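Local coordinates for protein aromatic-amino-acid aminotransferase (Burkholderia pseudomallei, PDB 4F4E) that probably transfers amino groups between aromatic amino acids such as tyrosine and 2-oxoglutarate, using pyridoxal 5'-phosphate, and works as a homodimer, at residues Thr127-Arg138 against Asn155-Phe165; Ala71-Arg79 against Thr311-Val320. All blocks are in the same frame, centred on the assembly; numbering follows the deposited sequence. Where two conformers were deposited one is given.

Interaction 1 and interaction 2 lie in different parts of this aminotransferase, with centres 29 Å apart and nearest atoms about 13 Å apart, so neither touches the other. Along the chain, A71-R79 comes first, then both segments of interaction 1, and T311-V320 last; interaction 2 therefore closes a long loop of sequence that contains interaction 1. Interaction 1 pairs helices 125-140 and 154-162, which are near neighbours in sequence and pack against the large mixed sheet. Interaction 2 instead joins helices 70-81 and 312-322, remote in sequence. Both contacts reach the second subunit, so the helix packing within each chain is continuous with the packing of the homodimer.

Interaction 1 (Thr127-Arg138 against Asn155-Phe165); sequences TGALKIGADFLR and NHRALFDMAGF
L159 turns its CG away from the backbone N (chi1 -177°), which sends both methyls at helix 125-140, where it sits as a knob among T127, L130, K131 and A134. L159 CD1 meets T127 CG2 at 3.8 Å, and L159 CD2 reaches A134 CB. R138 also starts anti (chi1 173°) but bends at chi2, which lays its CD over one face of the F165 ring and its guanidinium over G164. Small residues let the backbones close in: A134 CB lies 3.7 Å from A163 CB and 3.6 Å from F160 CE1. Branched L130 extends the apolar seam, its CD1 against the edge of the H156 ring. F165 turns its ring edge to the A134 carbonyl, F165 CE2 standing 3.4 Å from A134 O. These helices belong to the large cofactor-binding domain of the fold; T127 N bonds the phosphate of the pyridoxal-lysine at position 269, and H156 bonds D234 and S152. A Schellman motif ends helix 154-162, G164 taking the positive phi (111°) that suits glycine. On the polar flank K131 NZ makes a 2.9 Å salt bridge to D135 OD1, which accepts through its syn lone pair. Lysine is long enough here for K131 NZ to reach a water held by L159 O, and another water joins D135 OD1 to A163 O.

Interaction 2 (Ala71-Arg79 against Thr311-Val320); sequences AVRDAEKAR and THGGAIVAAV
I316 is the knob at the middle of this contact, set among V72, A75, E76 and R79 of helix 70-81. I316 has CG1 beside the backbone N (chi1 -65°), and its second torsion carries I316 CD1 to 3.6 Å from E76 CG, on the aliphatic part of that side chain. A75 is small enough for the helices, crossing at 108° with axes 9.4 Å apart, to come close there; A75 CB touches both I316 CD1 and V320 CG2, each at 4.0 Å. Further along, V320 CG2 rests on A71 O, while A71 and V320 also pack on W330 of helix 324-354. At the other end R79, extended from CG to NE, passes I316 CD1 with its CD and lays one face of its guanidinium over A315 CB, 3.5 Å from R79 CZ. Alanine suits this place because a flat cationic group can lie over a bare methyl. The polar edge is the pair E76 and H312: H312 NE2 donates to the anti lone pair of E76 OE2 over 2.6 Å, nearly straight at 179° and in the ring plane. E76 OE1 forms a salt bridge with R86 of the second subunit, whose own H312 stacks on this H312 ring. A short bond to a buried carboxylate would be expected to favour a protonated imidazole, whereas the nearby arginines and the facing histidine would tend to oppose it.

Interaction 1 (Thr127-Arg138 against Asn155-Phe165)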
# COMPACT_ATOMS: atom_id res chain seq x y z
N THR A 127 4.71 -8.46 -2.09
CA THR A 127 3.27 -8.75 -2.10
C THR A 127 2.50 -7.76 -2.96
O THR A 127 1.65 -8.14 -3.78
CB THR A 127 2.67 -8.78 -0.70
OG1 THR A 127 3.39 -9.70 0.12
CG2 THR A 127 1.26 -9.23 -0.76
N GLY A 128 2.75 -6.46 -2.74
CA GLY A 128 2.07 -5.45 -3.54
C GLY A 128 2.30 -5.61 -5.03
O GLY A 128 1.39 -5.41 -5.82
N ALA A 129 3.52 -5.99 -5.41
CA ALA A 129 3.88 -6.21 -6.82
C ALA A 129 3.07 -7.35 -7.43
O ALA A 129 2.57 -7.28 -8.55
CB ALA A 129 5.37 -6.45 -6.98
N LEU A 130 2.96 -8.43 -6.66
CA LEU A 130 2.12 -9.55 -7.07
C LEU A 130 0.67 -9.12 -7.28
O LEU A 130 0.02 -9.55 -8.26
CB LEU A 130 2.20 -10.72 -6.10
CG LEU A 130 3.49 -11.51 -5.98
CD1 LEU A 130 3.53 -12.32 -4.64
CD2 LEU A 130 3.65 -12.41 -7.24
N LYS A 131 0.16 -8.30 -6.37
CA LYS A 131 -1.23 -7.85 -6.42
C LYS A 131 -1.49 -6.99 -7.65
O LYS A 131 -2.43 -7.19 -8.38
CB LYS A 131 -1.56 -7.05 -5.15
CG LYS A 131 -2.93 -6.42 -5.07
CD LYS A 131 -4.04 -7.44 -5.26
CE LYS A 131 -5.40 -6.86 -4.96
NZ LYS A 131 -6.55 -7.63 -5.52
N ILE A 132 -0.65 -5.99 -7.86
CA ILE A 132 -0.87 -5.12 -9.02
C ILE A 132 -0.72 -5.89 -10.33
O ILE A 132 -1.49 -5.64 -11.27
CB ILE A 132 -0.08 -3.79 -8.94
CG1 ILE A 132 1.40 -3.98 -8.99
CG2 ILE A 132 -0.51 -2.98 -7.69
CD1 ILE A 132 2.16 -2.64 -9.07
N GLY A 133 0.22 -6.84 -10.39
CA GLY A 133 0.37 -7.70 -11.52
C GLY A 133 -0.87 -8.57 -11.73
O GLY A 133 -1.36 -8.70 -12.86
N ALA A 134 -1.35 -9.18 -10.64
CA ALA A 134 -2.52 -10.06 -10.64
C ALA A 134 -3.74 -9.27 -11.14
O ALA A 134 -4.48 -9.72 -12.03
CB ALA A 134 -2.78 -10.65 -9.24
N ASP A 135 -3.93 -8.08 -10.59
CA ASP A 135 -5.10 -7.32 -10.97
C ASP A 135 -5.02 -6.93 -12.45
O ASP A 135 -6.04 -6.99 -13.14
CB ASP A 135 -5.32 -6.05 -10.15
CG ASP A 135 -5.78 -6.33 -8.70
OD1 ASP A 135 -6.19 -7.47 -8.37
OD2 ASP A 135 -5.70 -5.34 -7.92
N PHE A 136 -3.86 -6.53 -12.94
CA PHE A 136 -3.71 -6.21 -14.35
C PHE A 136 -3.92 -7.46 -15.20
O PHE A 136 -4.61 -7.42 -16.23
CB PHE A 136 -2.32 -5.61 -14.60
CG PHE A 136 -2.00 -5.35 -16.04
CD1 PHE A 136 -2.81 -4.55 -16.83
CD2 PHE A 136 -0.84 -5.87 -16.59
CE1 PHE A 136 -2.49 -4.30 -18.16
CE2 PHE A 136 -0.50 -5.60 -17.92
CZ PHE A 136 -1.33 -4.83 -18.70
N LEU A 137 -3.32 -8.58 -14.79
CA LEU A 137 -3.52 -9.84 -15.53
C LEU A 137 -5.00 -10.22 -15.66
O LEU A 137 -5.42 -10.71 -16.70
CB LEU A 137 -2.69 -10.96 -14.91
CG LEU A 137 -1.23 -10.98 -15.42
CD1 LEU A 137 -0.31 -11.71 -14.46
CD2 LEU A 137 -1.13 -11.59 -16.86
N ARG A 138 -5.77 -9.96 -14.61
CA ARG A 138 -7.17 -10.26 -14.59
C ARG A 138 -7.93 -9.48 -15.66
O ARG A 138 -8.82 -10.01 -16.30
CB ARG A 138 -7.74 -10.04 -13.21
CG ARG A 138 -9.25 -10.17 -13.07
CD ARG A 138 -9.68 -11.58 -12.78
NE ARG A 138 -11.07 -11.56 -12.32
CZ ARG A 138 -11.88 -12.61 -12.34
NH1 ARG A 138 -11.45 -13.79 -12.80
NH2 ARG A 138 -13.12 -12.49 -11.89
N ASN A 155 0.68 -17.04 0.77
CA ASN A 155 -0.04 -15.92 0.23
C ASN A 155 -0.06 -15.95 -1.29
O ASN A 155 -0.85 -15.22 -1.88
CB ASN A 155 0.52 -14.60 0.80
CG ASN A 155 -0.49 -13.47 0.79
OD1 ASN A 155 -1.69 -13.73 0.83
ND2 ASN A 155 -0.02 -12.21 0.68
N HIS A 156 0.70 -16.83 -1.97
CA HIS A 156 0.49 -16.98 -3.40
C HIS A 156 -0.92 -17.42 -3.73
O HIS A 156 -1.66 -16.73 -4.45
CB HIS A 156 1.48 -17.96 -4.04
CG HIS A 156 2.87 -17.40 -4.29
ND1 HIS A 156 3.97 -18.19 -4.30
CD2 HIS A 156 3.31 -16.12 -4.62
CE1 HIS A 156 5.05 -17.44 -4.56
NE2 HIS A 156 4.64 -16.19 -4.76
N ARG A 157 -1.33 -18.55 -3.20
CA ARG A 157 -2.68 -19.03 -3.47
C ARG A 157 -3.72 -18.00 -3.02
O ARG A 157 -4.64 -17.69 -3.78
CB ARG A 157 -2.94 -20.38 -2.76
CG ARG A 157 -4.34 -20.92 -3.06
CD ARG A 157 -4.57 -22.26 -2.41
NE ARG A 157 -3.73 -23.26 -3.05
CZ ARG A 157 -4.04 -23.92 -4.17
NH1 ARG A 157 -5.16 -23.69 -4.80
NH2 ARG A 157 -3.18 -24.80 -4.65
N ALA A 158 -3.56 -17.47 -1.80
CA ALA A 158 -4.54 -16.55 -1.25
C ALA A 158 -4.66 -15.29 -2.12
O ALA A 158 -5.76 -14.84 -2.42
CB ALA A 158 -4.16 -16.17 0.18
N LEU A 159 -3.53 -14.74 -2.54
CA LEU A 159 -3.54 -13.51 -3.35
C LEU A 159 -4.19 -13.67 -4.72
O LEU A 159 -5.02 -12.87 -5.13
CB LEU A 159 -2.11 -12.94 -3.45
CG LEU A 159 -1.96 -11.62 -4.19
CD1 LEU A 159 -0.77 -10.78 -3.59
CD2 LEU A 159 -1.76 -11.83 -5.69
N PHE A 160 -3.84 -14.71 -5.45
CA PHE A 160 -4.36 -14.90 -6.77
C PHE A 160 -5.81 -15.35 -6.73
O PHE A 160 -6.59 -14.92 -7.58
CB PHE A 160 -3.47 -15.87 -7.56
CG PHE A 160 -2.20 -15.24 -8.02
CD1 PHE A 160 -2.21 -14.39 -9.10
CD2 PHE A 160 -1.01 -15.43 -7.34
CE1 PHE A 160 -1.03 -13.76 -9.56
CE2 PHE A 160 0.17 -14.82 -7.78
CZ PHE A 160 0.16 -14.00 -8.89
N ASP A 161 -6.19 -16.14 -5.73
CA ASP A 161 -7.59 -16.47 -5.59
C ASP A 161 -8.44 -15.21 -5.30
O ASP A 161 -9.49 -15.03 -5.91
CB ASP A 161 -7.78 -17.52 -4.51
CG ASP A 161 -9.19 -17.94 -4.35
OD1 ASP A 161 -9.63 -18.80 -5.12
OD2 ASP A 161 -9.83 -17.40 -3.45
N MET A 162 -7.98 -14.36 -4.40
CA MET A 162 -8.67 -13.08 -4.13
C MET A 162 -8.69 -12.15 -5.32
O MET A 162 -9.62 -11.33 -5.48
CB MET A 162 -8.03 -12.38 -2.94
CG MET A 162 -8.70 -11.08 -2.55
SD MET A 162 -10.38 -11.31 -1.86
CE MET A 162 -10.16 -12.71 -0.78
N ALA A 163 -7.68 -12.23 -6.17
CA ALA A 163 -7.64 -11.41 -7.38
C ALA A 163 -8.60 -11.97 -8.49
O ALA A 163 -8.74 -11.35 -9.53
CB ALA A 163 -6.21 -11.29 -7.90
N GLY A 164 -9.21 -13.12 -8.24
CA GLY A 164 -10.23 -13.69 -9.15
C GLY A 164 -9.85 -14.95 -9.90
O GLY A 164 -10.66 -15.46 -10.70
N PHE A 165 -8.67 -15.48 -9.67
CA PHE A 165 -8.14 -16.61 -10.46
C PHE A 165 -8.35 -17.96 -9.78
O PHE A 165 -8.26 -18.08 -8.57
CB PHE A 165 -6.61 -16.45 -10.64
CG PHE A 165 -6.21 -15.23 -11.44
CD1 PHE A 165 -6.24 -15.28 -12.82
CD2 PHE A 165 -5.76 -14.08 -10.82
CE1 PHE A 165 -5.86 -14.18 -13.60
CE2 PHE A 165 -5.38 -12.98 -11.57
CZ PHE A 165 -5.43 -13.03 -12.97
O HOH W 1 -5.62 -10.34 -4.24
O HOH W 2 -9.61 -8.49 -5.37
O HOH W 3 -8.28 -8.61 -9.58

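Interaction 2 (Ala71-Arg79 against Thr311-Val320)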
# COMPACT_ATOMS: atom_id res chain seq x y z
N ALA A 71 24.08 0.15 5.89
CA ALA A 71 23.83 1.01 4.76
C ALA A 71 22.48 1.73 4.90
O ALA A 71 22.35 2.86 4.52
CB ALA A 71 23.90 0.22 3.46
N VAL A 72 21.52 1.08 5.54
CA VAL A 72 20.21 1.65 5.73
C VAL A 72 20.29 2.75 6.80
O VAL A 72 19.85 3.86 6.59
CB VAL A 72 19.19 0.57 6.11
CG1 VAL A 72 17.91 1.16 6.68
CG2 VAL A 72 18.89 -0.32 4.90
N ARG A 73 20.91 2.43 7.92
CA ARG A 73 21.13 3.42 9.00
C ARG A 73 21.84 4.64 8.44
O ARG A 73 21.42 5.79 8.65
CB ARG A 73 21.95 2.79 10.13
CG ARG A 73 22.11 3.66 11.35
CD ARG A 73 23.28 3.17 12.21
NE ARG A 73 24.52 3.18 11.41
CZ ARG A 73 25.37 2.15 11.26
NH1 ARG A 73 25.17 0.98 11.90
NH2 ARG A 73 26.45 2.29 10.47
N ASP A 74 22.91 4.39 7.68
CA ASP A 74 23.69 5.49 7.12
C ASP A 74 22.89 6.33 6.18
O ASP A 74 22.94 7.58 6.25
CB ASP A 74 24.97 4.98 6.46
CG ASP A 74 25.96 4.39 7.48
OD1 ASP A 74 25.73 4.59 8.68
OD2 ASP A 74 26.92 3.68 7.09
N ALA A 75 22.14 5.69 5.30
CA ALA A 75 21.30 6.44 4.36
C ALA A 75 20.24 7.25 5.07
O ALA A 75 19.94 8.39 4.65
CB ALA A 75 20.63 5.51 3.34
N GLU A 76 19.62 6.65 6.09
CA GLU A 76 18.52 7.34 6.80
C GLU A 76 19.06 8.56 7.52
O GLU A 76 18.40 9.59 7.57
CB GLU A 76 17.80 6.46 7.80
CG GLU A 76 17.01 5.33 7.17
CD GLU A 76 16.18 4.58 8.20
OE1 GLU A 76 16.75 3.96 9.11
OE2 GLU A 76 14.93 4.65 8.11
N LYS A 77 20.26 8.44 8.08
CA LYS A 77 20.85 9.55 8.83
C LYS A 77 21.11 10.73 7.90
O LYS A 77 20.75 11.88 8.21
CB LYS A 77 22.12 9.09 9.62
N ALA A 78 21.73 10.47 6.75
CA ALA A 78 21.90 11.49 5.73
C ALA A 78 20.60 12.10 5.21
O ALA A 78 20.52 13.31 4.99
CB ALA A 78 22.73 10.95 4.57
N ARG A 79 19.56 11.30 5.03
CA ARG A 79 18.34 11.83 4.44
C ARG A 79 17.52 12.69 5.39
O ARG A 79 16.88 13.68 4.97
CB ARG A 79 17.48 10.70 3.94
CG ARG A 79 16.32 11.18 3.13
CD ARG A 79 15.60 10.00 2.53
NE ARG A 79 14.39 10.50 1.94
CZ ARG A 79 14.28 11.00 0.73
NH1 ARG A 79 15.33 11.00 -0.08
NH2 ARG A 79 13.08 11.45 0.33
N THR A 311 7.11 6.79 0.48
CA THR A 311 8.38 7.35 0.06
C THR A 311 9.57 6.75 0.79
O THR A 311 10.58 6.40 0.15
CB THR A 311 8.41 8.89 0.24
OG1 THR A 311 7.41 9.47 -0.60
CG2 THR A 311 9.78 9.51 -0.26
N HIS A 312 9.48 6.64 2.11
CA HIS A 312 10.66 6.42 2.90
C HIS A 312 11.52 5.23 2.45
O HIS A 312 12.73 5.39 2.17
CB HIS A 312 10.31 6.28 4.36
CG HIS A 312 11.53 6.31 5.25
ND1 HIS A 312 12.27 7.43 5.38
CD2 HIS A 312 12.17 5.31 5.97
CE1 HIS A 312 13.33 7.17 6.22
NE2 HIS A 312 13.27 5.87 6.57
N GLY A 313 10.92 4.04 2.44
CA GLY A 313 11.65 2.83 2.10
C GLY A 313 12.30 2.87 0.71
O GLY A 313 13.50 2.57 0.53
N GLY A 314 11.49 3.17 -0.29
CA GLY A 314 12.02 3.31 -1.64
C GLY A 314 13.12 4.33 -1.80
O GLY A 314 14.08 4.09 -2.52
N ALA A 315 12.98 5.46 -1.13
CA ALA A 315 13.99 6.50 -1.19
C ALA A 315 15.33 6.03 -0.62
O ALA A 315 16.39 6.34 -1.14
CB ALA A 315 13.53 7.76 -0.50
N ILE A 316 15.25 5.30 0.49
CA ILE A 316 16.42 4.70 1.11
C ILE A 316 17.08 3.63 0.22
O ILE A 316 18.30 3.66 0.03
CB ILE A 316 16.07 4.17 2.50
CG1 ILE A 316 15.69 5.34 3.42
CG2 ILE A 316 17.19 3.35 3.10
CD1 ILE A 316 16.73 6.42 3.74
N VAL A 317 16.30 2.72 -0.35
CA VAL A 317 16.89 1.72 -1.23
C VAL A 317 17.52 2.45 -2.41
O VAL A 317 18.65 2.12 -2.79
CB VAL A 317 15.86 0.69 -1.70
CG1 VAL A 317 16.40 -0.19 -2.88
CG2 VAL A 317 15.39 -0.18 -0.54
N ALA A 318 16.81 3.40 -3.02
CA ALA A 318 17.37 4.15 -4.17
C ALA A 318 18.67 4.84 -3.79
O ALA A 318 19.67 4.82 -4.57
CB ALA A 318 16.36 5.18 -4.71
N ALA A 319 18.70 5.44 -2.59
CA ALA A 319 19.94 6.11 -2.09
C ALA A 319 21.13 5.14 -1.95
O ALA A 319 22.25 5.50 -2.36
CB ALA A 319 19.68 6.83 -0.75
N VAL A 320 20.86 3.95 -1.40
CA VAL A 320 21.89 2.94 -1.20
C VAL A 320 22.40 2.47 -2.55
O VAL A 320 23.62 2.44 -2.78
CB VAL A 320 21.38 1.77 -0.36
CG1 VAL A 320 22.35 0.57 -0.42
CG2 VAL A 320 21.10 2.23 1.06